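Local coordinates for protein glycoside Hydrolase (Bacteroides uniformis, PDB 5T99) that probably cleaves galactose from agarose-derived oligosaccharides, as a family 2 glycoside hydrolase that binds the inhibitor galacto-isofagomine in its pocket, at residues K196-V207 with G246-P257; F285-I293 with R404-W412. All coordinates share one frame; numbering follows the deposited sequence.

Interaction 1 (K196-V207 with G246-P257); sequences KSKAVVQIETTV and GKTLAYINMLNP. With EDO (1,2-ethanediol), chain D; EDO (1,2-ethanediol), chain K; EDO (1,2-ethanediol), chain E.
Eleven backbone hydrogen bonds run without a break between 196-207 and 246-257, and the last of them, from Asn256 N to Ser197 O (2.8 Å), differs from the rest: its donor stands 57° out of the carbonyl plane. Asn256 has left-handed backbone angles there, the strand ends, and a water donates to both Lys196 O and Pro257 O. Pro257 turns its CG onto Ala199 CB (3.9 Å), closing this end of the antiparallel pair.

Strand 198-209 is the middle of a three-stranded sheet, between 180-194 and 245-255. One face, with Val201, Ile203, Ala250 and Met254, packs on the opposing sheet of the immunoglobulin-like sandwich characteristic of family 2 enzymes. Here the Met254 chain, bent at chi2 and chi3, brings CG obliquely against Val201 CG2 at 3.7 Å. Thr248 lays its CG2 beside Thr205 CB while its hydroxyl bonds to Asp236 of strand 230-240.

The other face is more polar and more exposed. Tyr251 CD1 meets Val200 CG1 at 3.7 Å, but with CG held between the backbone N and carbonyl carbon (chi1 71°) the ring's far end leads away from the neighbouring strand. Leu249 drops CD2 onto Glu204 CB (3.6 Å), and the aliphatic chain of Lys247 lies alongside Thr206, CG against OG1. Glu204 OE2 and Lys247 NZ remain 4.7 Å apart; O1 of a 1,2-ethanediol, probably from the crystallisation liquor, donates to Glu204 OE1 (2.8 Å).

Main-chain bonds thus fix the register along the whole pair, and the largely apolar face turns to the sandwich core. With their charged atoms not in contact, Glu204 and Lys247 can attract each other only at longer range, and Arg404 close by would probably add to the positive field around the carboxylate.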
# COMPACT_ATOMS: atom_id res chain seq x y z
N LYS A 196 -0.80 29.88 7.88
CA LYS A 196 -1.28 29.69 9.25
C LYS A 196 -2.58 30.45 9.57
O LYS A 196 -3.46 29.93 10.25
CB LYS A 196 -0.20 30.09 10.25
CG LYS A 196 -0.59 29.77 11.68
CD LYS A 196 0.52 30.11 12.66
CE LYS A 196 0.27 29.42 14.00
NZ LYS A 196 0.63 30.31 15.14
N SER A 197 -2.68 31.70 9.10
CA SER A 197 -3.85 32.55 9.34
C SER A 197 -5.04 32.21 8.48
O SER A 197 -6.19 32.38 8.92
CB SER A 197 -3.51 34.02 9.06
OG SER A 197 -2.54 34.44 9.98
N LYS A 198 -4.78 31.80 7.24
CA LYS A 198 -5.84 31.61 6.27
C LYS A 198 -5.45 30.62 5.17
O LYS A 198 -4.38 30.74 4.58
CB LYS A 198 -6.22 32.95 5.64
CG LYS A 198 -7.25 32.82 4.53
CD LYS A 198 -7.86 34.15 4.14
CE LYS A 198 -6.86 35.03 3.42
NZ LYS A 198 -7.59 35.94 2.51
N ALA A 199 -6.35 29.68 4.90
CA ALA A 199 -6.30 28.87 3.70
C ALA A 199 -7.52 29.19 2.87
O ALA A 199 -8.56 29.59 3.40
CB ALA A 199 -6.30 27.39 4.05
N VAL A 200 -7.38 29.04 1.55
CA VAL A 200 -8.49 29.18 0.62
C VAL A 200 -8.74 27.81 0.03
O VAL A 200 -7.81 27.18 -0.46
CB VAL A 200 -8.16 30.19 -0.50
CG1 VAL A 200 -9.31 30.29 -1.50
CG2 VAL A 200 -7.87 31.56 0.10
N VAL A 201 -9.99 27.36 0.12
CA VAL A 201 -10.42 26.07 -0.42
C VAL A 201 -11.22 26.35 -1.68
O VAL A 201 -12.27 26.98 -1.61
CB VAL A 201 -11.30 25.32 0.58
CG1 VAL A 201 -11.84 24.03 -0.03
CG2 VAL A 201 -10.53 25.01 1.87
N GLN A 202 -10.72 25.88 -2.81
CA GLN A 202 -11.34 26.08 -4.10
C GLN A 202 -11.99 24.76 -4.49
O GLN A 202 -11.38 23.70 -4.33
CB GLN A 202 -10.28 26.50 -5.14
CG GLN A 202 -10.77 26.64 -6.57
CD GLN A 202 -9.66 27.00 -7.55
OE1 GLN A 202 -9.34 26.24 -8.47
NE2 GLN A 202 -9.08 28.15 -7.36
N ILE A 203 -13.23 24.82 -4.98
CA ILE A 203 -14.03 23.61 -5.24
C ILE A 203 -14.70 23.68 -6.60
O ILE A 203 -15.46 24.61 -6.87
CB ILE A 203 -15.11 23.39 -4.16
CG1 ILE A 203 -14.48 23.29 -2.76
CG2 ILE A 203 -15.93 22.14 -4.48
CD1 ILE A 203 -15.47 23.41 -1.63
N GLU A 204 -14.41 22.69 -7.45
CA GLU A 204 -15.07 22.53 -8.73
C GLU A 204 -16.14 21.46 -8.61
O GLU A 204 -15.82 20.33 -8.27
CB GLU A 204 -14.09 22.13 -9.83
CG GLU A 204 -14.71 22.15 -11.23
CD GLU A 204 -13.86 21.42 -12.24
OE1 GLU A 204 -13.13 22.09 -12.98
OE2 GLU A 204 -13.91 20.17 -12.26
N THR A 205 -17.38 21.82 -8.92
CA THR A 205 -18.51 20.89 -8.87
C THR A 205 -18.95 20.57 -10.31
O THR A 205 -19.12 21.47 -11.12
CB THR A 205 -19.69 21.49 -8.08
OG1 THR A 205 -19.21 22.04 -6.85
CG2 THR A 205 -20.75 20.44 -7.77
N THR A 206 -19.14 19.28 -10.58
CA THR A 206 -19.70 18.79 -11.84
C THR A 206 -21.12 18.30 -11.55
O THR A 206 -21.33 17.52 -10.62
CB THR A 206 -18.85 17.63 -12.42
OG1 THR A 206 -17.49 18.05 -12.59
CG2 THR A 206 -19.40 17.15 -13.77
N VAL A 207 -22.07 18.74 -12.35
CA VAL A 207 -23.47 18.32 -12.19
C VAL A 207 -24.00 17.82 -13.52
O VAL A 207 -23.81 18.47 -14.56
CB VAL A 207 -24.36 19.47 -11.66
CG1 VAL A 207 -25.80 18.99 -11.50
CG2 VAL A 207 -23.82 20.00 -10.34
N GLY A 246 -22.49 20.12 -16.64
CA GLY A 246 -21.85 21.43 -16.48
C GLY A 246 -20.92 21.45 -15.29
O GLY A 246 -21.04 20.62 -14.39
N LYS A 247 -19.99 22.41 -15.29
CA LYS A 247 -19.02 22.59 -14.20
C LYS A 247 -19.01 24.02 -13.70
O LYS A 247 -19.22 24.95 -14.46
CB LYS A 247 -17.60 22.26 -14.67
CG LYS A 247 -17.36 20.79 -14.98
CD LYS A 247 -16.06 20.60 -15.73
CE LYS A 247 -15.72 19.13 -15.83
NZ LYS A 247 -14.55 18.91 -16.71
N THR A 248 -18.73 24.17 -12.41
CA THR A 248 -18.67 25.46 -11.77
C THR A 248 -17.59 25.45 -10.72
O THR A 248 -17.30 24.42 -10.13
CB THR A 248 -20.04 25.86 -11.16
OG1 THR A 248 -19.93 27.13 -10.50
CG2 THR A 248 -20.54 24.80 -10.17
N LEU A 249 -17.01 26.63 -10.50
CA LEU A 249 -15.91 26.84 -9.57
C LEU A 249 -16.24 27.95 -8.57
O LEU A 249 -16.77 28.99 -8.94
CB LEU A 249 -14.65 27.22 -10.34
CG LEU A 249 -13.74 26.07 -10.75
CD1 LEU A 249 -12.78 26.51 -11.84
CD2 LEU A 249 -12.98 25.55 -9.54
N ALA A 250 -15.92 27.70 -7.31
CA ALA A 250 -16.09 28.67 -6.24
C ALA A 250 -14.97 28.47 -5.22
O ALA A 250 -14.29 27.46 -5.25
CB ALA A 250 -17.43 28.47 -5.57
N TYR A 251 -14.80 29.42 -4.31
CA TYR A 251 -13.79 29.29 -3.24
C TYR A 251 -14.33 29.88 -1.95
O TYR A 251 -15.25 30.71 -1.95
CB TYR A 251 -12.47 29.99 -3.62
CG TYR A 251 -12.62 31.49 -3.62
CD1 TYR A 251 -12.26 32.24 -2.50
CD2 TYR A 251 -13.21 32.14 -4.70
CE1 TYR A 251 -12.44 33.62 -2.47
CE2 TYR A 251 -13.40 33.51 -4.69
CZ TYR A 251 -13.01 34.25 -3.57
OH TYR A 251 -13.19 35.58 -3.57
N ILE A 252 -13.73 29.46 -0.85
CA ILE A 252 -14.11 29.95 0.47
C ILE A 252 -12.86 30.02 1.34
O ILE A 252 -11.98 29.16 1.24
CB ILE A 252 -15.21 29.06 1.09
CG1 ILE A 252 -15.69 29.66 2.42
CG2 ILE A 252 -14.73 27.63 1.28
CD1 ILE A 252 -16.97 29.03 2.96
N ASN A 253 -12.81 31.05 2.18
CA ASN A 253 -11.72 31.24 3.15
C ASN A 253 -11.97 30.35 4.37
O ASN A 253 -13.10 30.21 4.83
CB ASN A 253 -11.66 32.71 3.63
CG ASN A 253 -11.29 33.69 2.53
OD1 ASN A 253 -10.59 33.37 1.56
ND2 ASN A 253 -11.75 34.93 2.68
N MET A 254 -10.89 29.74 4.86
CA MET A 254 -10.86 29.05 6.14
C MET A 254 -9.82 29.78 6.98
O MET A 254 -8.63 29.70 6.71
CB MET A 254 -10.41 27.59 5.96
CG MET A 254 -11.28 26.74 5.05
SD MET A 254 -12.83 26.36 5.85
CE MET A 254 -12.33 25.03 6.93
N LEU A 255 -10.28 30.53 7.98
CA LEU A 255 -9.36 31.21 8.90
C LEU A 255 -8.82 30.23 9.94
O LEU A 255 -9.51 29.29 10.34
CB LEU A 255 -10.04 32.42 9.57
CG LEU A 255 -10.71 33.45 8.64
CD1 LEU A 255 -11.20 34.64 9.45
CD2 LEU A 255 -9.79 33.92 7.51
N ASN A 256 -7.57 30.43 10.35
CA ASN A 256 -6.88 29.58 11.33
C ASN A 256 -7.06 28.08 11.04
O ASN A 256 -7.46 27.31 11.92
CB ASN A 256 -7.38 29.92 12.73
CG ASN A 256 -7.20 31.38 13.06
OD1 ASN A 256 -8.18 32.12 13.25
ND2 ASN A 256 -5.95 31.83 13.09
N PRO A 257 -6.76 27.67 9.79
CA PRO A 257 -7.02 26.30 9.37
C PRO A 257 -6.17 25.27 10.12
O PRO A 257 -5.07 25.59 10.59
CB PRO A 257 -6.63 26.32 7.89
CG PRO A 257 -5.55 27.35 7.84
CD PRO A 257 -6.06 28.43 8.74
C1 EDO D . -12.61 27.76 10.05
O1 EDO D . -11.35 27.45 9.45
C2 EDO D . -13.48 28.62 9.13
O2 EDO D . -13.05 29.99 9.06
C1 EDO K . -11.72 20.04 -14.85
O1 EDO K . -11.94 21.34 -15.41
C2 EDO K . -10.30 19.54 -15.09
O2 EDO K . -10.30 18.18 -15.53
C1 EDO E . -10.97 28.75 14.74
O1 EDO E . -11.83 28.00 13.88
C2 EDO E . -11.32 30.24 14.67
O2 EDO E . -10.91 30.82 13.42
O HOH W 1 -3.45 27.49 11.25

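Interaction 2 (F285-I293 with R404-W412); sequences FTDFGIRKI and RNHPSVIMW. With EDO (1,2-ethanediol), chain J; EDO (1,2-ethanediol), chain K.
At the seam where the immunoglobulin-like sandwich hands over to the TIM barrel domain, Arg291 crosses Pro407 at about a right angle and grips the turn leading into barrel strand 409-416, whose far end supplies Asn416 and, just beyond, Glu417 to the ligand pocket. Arg291 NE donates to Pro407 O at 2.8 Å along a nearly straight bond (167°), in the carbonyl plane and on a lone pair, with the acceptor also close to the guanidinium plane. NH1 adds two weak bonds, to Pro407 O and to Val409 O (3.2 Å). A bend at chi2 (-72°) folds the arginine down to these carbonyls, and Ile293 CG2 covers one guanidinium face.

Van der Waals contacts flank this grip. Pro407 lays CG against Gly289 N (3.7 Å), and Ile293 and Ile410 meet through their CG2 methyls at 4.0 Å. Farther back along the sandwich strand, Thr286 CG2 touches Asn405 ND2 (3.7 Å); that amide is pinned by Val187 O and Val189 N of strand 180-194.

Across this contact the guanidinium, on a buried residue, is held by main-chain carbonyls, firmly through NE and weakly through NH1. Arg445 donates to Val409 O as well, beside the weak bond from Arg291, and the pair would probably polarise that peptide group.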
# COMPACT_ATOMS: atom_id res chain seq x y z
N PHE A 285 -20.05 13.40 -0.75
CA PHE A 285 -19.00 13.65 0.21
C PHE A 285 -17.61 13.52 -0.43
O PHE A 285 -17.41 12.68 -1.30
CB PHE A 285 -19.14 12.69 1.39
CG PHE A 285 -20.33 12.97 2.27
CD1 PHE A 285 -20.24 13.91 3.32
CD2 PHE A 285 -21.53 12.30 2.07
CE1 PHE A 285 -21.32 14.16 4.14
CE2 PHE A 285 -22.62 12.55 2.90
CZ PHE A 285 -22.52 13.49 3.93
N THR A 286 -16.68 14.38 0.01
CA THR A 286 -15.28 14.33 -0.40
C THR A 286 -14.39 14.60 0.82
O THR A 286 -14.56 15.60 1.52
CB THR A 286 -14.95 15.38 -1.49
OG1 THR A 286 -15.83 15.26 -2.61
CG2 THR A 286 -13.49 15.23 -1.97
N ASP A 287 -13.44 13.71 1.08
CA ASP A 287 -12.46 13.94 2.14
C ASP A 287 -11.32 14.73 1.54
O ASP A 287 -10.95 14.50 0.38
CB ASP A 287 -11.97 12.62 2.73
CG ASP A 287 -13.01 11.95 3.60
OD1 ASP A 287 -13.72 12.65 4.37
OD2 ASP A 287 -13.13 10.72 3.54
N PHE A 288 -10.79 15.68 2.31
CA PHE A 288 -9.67 16.50 1.85
C PHE A 288 -8.86 17.06 3.00
O PHE A 288 -9.32 17.09 4.14
CB PHE A 288 -10.15 17.62 0.92
CG PHE A 288 -10.80 18.79 1.64
CD1 PHE A 288 -10.04 19.87 2.06
CD2 PHE A 288 -12.16 18.79 1.89
CE1 PHE A 288 -10.63 20.94 2.72
CE2 PHE A 288 -12.76 19.86 2.56
CZ PHE A 288 -11.99 20.94 2.96
N GLY A 289 -7.64 17.50 2.68
CA GLY A 289 -6.75 18.15 3.62
C GLY A 289 -6.25 19.48 3.10
O GLY A 289 -6.38 19.80 1.90
N ILE A 290 -5.67 20.26 4.01
CA ILE A 290 -5.16 21.59 3.71
C ILE A 290 -3.64 21.62 3.91
O ILE A 290 -3.13 21.68 5.03
CB ILE A 290 -5.86 22.66 4.59
CG1 ILE A 290 -7.38 22.57 4.40
CG2 ILE A 290 -5.34 24.05 4.25
CD1 ILE A 290 -8.19 23.64 5.14
N ARG A 291 -2.93 21.56 2.79
CA ARG A 291 -1.48 21.66 2.78
C ARG A 291 -1.05 22.19 1.43
O ARG A 291 -1.75 21.99 0.43
CB ARG A 291 -0.81 20.29 3.09
CG ARG A 291 -0.50 19.35 1.92
CD ARG A 291 -1.75 18.74 1.34
NE ARG A 291 -1.50 17.91 0.15
CZ ARG A 291 -1.47 18.34 -1.12
NH1 ARG A 291 -1.25 17.46 -2.09
NH2 ARG A 291 -1.65 19.63 -1.44
N LYS A 292 0.08 22.90 1.43
CA LYS A 292 0.71 23.36 0.19
C LYS A 292 1.94 22.50 -0.10
O LYS A 292 2.61 22.00 0.82
CB LYS A 292 1.08 24.85 0.23
CG LYS A 292 2.09 25.27 1.29
CD LYS A 292 2.22 26.79 1.34
CE LYS A 292 3.13 27.28 2.47
NZ LYS A 292 2.70 28.59 3.04
N ILE A 293 2.19 22.32 -1.39
CA ILE A 293 3.39 21.63 -1.85
C ILE A 293 4.07 22.46 -2.92
O ILE A 293 3.44 23.23 -3.63
CB ILE A 293 3.12 20.19 -2.36
CG1 ILE A 293 2.06 20.17 -3.46
CG2 ILE A 293 2.75 19.28 -1.19
CD1 ILE A 293 2.15 18.95 -4.35
N ARG A 404 -7.16 12.93 -7.15
CA ARG A 404 -6.67 14.31 -7.07
C ARG A 404 -7.20 15.14 -5.88
O ARG A 404 -6.88 16.32 -5.79
CB ARG A 404 -6.93 15.07 -8.37
CG ARG A 404 -8.41 15.28 -8.71
CD ARG A 404 -8.51 15.85 -10.10
NE ARG A 404 -9.87 16.08 -10.54
CZ ARG A 404 -10.21 16.78 -11.62
NH1 ARG A 404 -9.28 17.33 -12.40
NH2 ARG A 404 -11.50 16.93 -11.94
N ASN A 405 -8.01 14.53 -5.02
CA ASN A 405 -8.39 15.14 -3.74
C ASN A 405 -7.64 14.62 -2.53
O ASN A 405 -7.73 15.24 -1.46
CB ASN A 405 -9.88 14.98 -3.52
CG ASN A 405 -10.68 15.59 -4.65
OD1 ASN A 405 -10.41 16.72 -5.04
ND2 ASN A 405 -11.66 14.85 -5.18
N HIS A 406 -6.91 13.51 -2.65
CA HIS A 406 -6.13 12.99 -1.51
C HIS A 406 -4.98 13.93 -1.17
O HIS A 406 -4.13 14.18 -2.02
CB HIS A 406 -5.54 11.62 -1.84
CG HIS A 406 -6.53 10.51 -1.91
ND1 HIS A 406 -7.18 10.01 -0.81
CD2 HIS A 406 -6.94 9.75 -2.96
CE1 HIS A 406 -7.97 9.02 -1.17
NE2 HIS A 406 -7.86 8.85 -2.48
N PRO A 407 -4.93 14.46 0.06
CA PRO A 407 -3.76 15.30 0.40
C PRO A 407 -2.44 14.53 0.51
O PRO A 407 -1.38 15.15 0.41
CB PRO A 407 -4.14 15.88 1.77
CG PRO A 407 -5.09 14.89 2.34
CD PRO A 407 -5.90 14.44 1.16
N SER A 408 -2.50 13.22 0.71
CA SER A 408 -1.30 12.38 0.74
C SER A 408 -0.56 12.38 -0.60
O SER A 408 0.65 12.33 -0.62
CB SER A 408 -1.63 10.94 1.15
OG SER A 408 -2.52 10.33 0.22
N VAL A 409 -1.29 12.45 -1.71
CA VAL A 409 -0.66 12.31 -3.05
C VAL A 409 0.08 13.60 -3.40
O VAL A 409 -0.51 14.68 -3.38
CB VAL A 409 -1.69 11.98 -4.15
CG1 VAL A 409 -1.02 11.90 -5.51
CG2 VAL A 409 -2.38 10.67 -3.83
N ILE A 410 1.37 13.47 -3.70
CA ILE A 410 2.19 14.63 -4.06
C ILE A 410 2.79 14.57 -5.46
O ILE A 410 3.24 15.61 -5.94
CB ILE A 410 3.33 14.90 -3.04
CG1 ILE A 410 4.24 13.68 -2.85
CG2 ILE A 410 2.71 15.32 -1.71
CD1 ILE A 410 5.54 13.98 -2.13
N MET A 411 2.81 13.41 -6.10
CA MET A 411 3.27 13.30 -7.47
C MET A 411 2.43 12.28 -8.26
O MET A 411 1.87 11.36 -7.68
CB MET A 411 4.73 12.86 -7.52
CG MET A 411 5.70 13.66 -6.68
SD MET A 411 7.39 13.23 -7.16
CE MET A 411 8.35 13.80 -5.76
N TRP A 412 2.35 12.48 -9.57
CA TRP A 412 1.81 11.49 -10.50
C TRP A 412 2.98 10.83 -11.22
O TRP A 412 3.65 11.48 -12.03
CB TRP A 412 0.87 12.15 -11.51
CG TRP A 412 -0.22 12.96 -10.91
CD1 TRP A 412 -0.33 14.31 -10.93
CD2 TRP A 412 -1.35 12.47 -10.18
NE1 TRP A 412 -1.47 14.70 -10.27
CE2 TRP A 412 -2.11 13.59 -9.80
CE3 TRP A 412 -1.80 11.20 -9.82
CZ2 TRP A 412 -3.30 13.48 -9.07
CZ3 TRP A 412 -2.98 11.08 -9.10
CH2 TRP A 412 -3.72 12.21 -8.73
C1 EDO J . -5.85 18.57 -2.41
O1 EDO J . -6.45 18.35 -3.71
C2 EDO J . -6.88 18.71 -1.28
O2 EDO J . -6.77 17.65 -0.30
C1 EDO K . -11.72 20.04 -14.85
O1 EDO K . -11.94 21.34 -15.41
C2 EDO K . -10.30 19.54 -15.09
O2 EDO K . -10.30 18.18 -15.53

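The two contacts lie in series along the chain, interaction 1 closing before interaction 2 opens, with centres about 13 Å apart. Interaction 1 joins two of the three strands of one sandwich sheet, its centre about 30 Å from that of the chain; interaction 2 starts on strand 279-288 of the opposing sheet and passes inward to the TIM barrel domain. They meet directly where Ala199 CB packs on Ile290 CG2 at 3.5 Å, while Glu204 and Arg404 approach the same 1,2-ethanediol. The first contact thus lies within the sandwich domain, and the second joins that domain to the barrel that carries the ligand pocket.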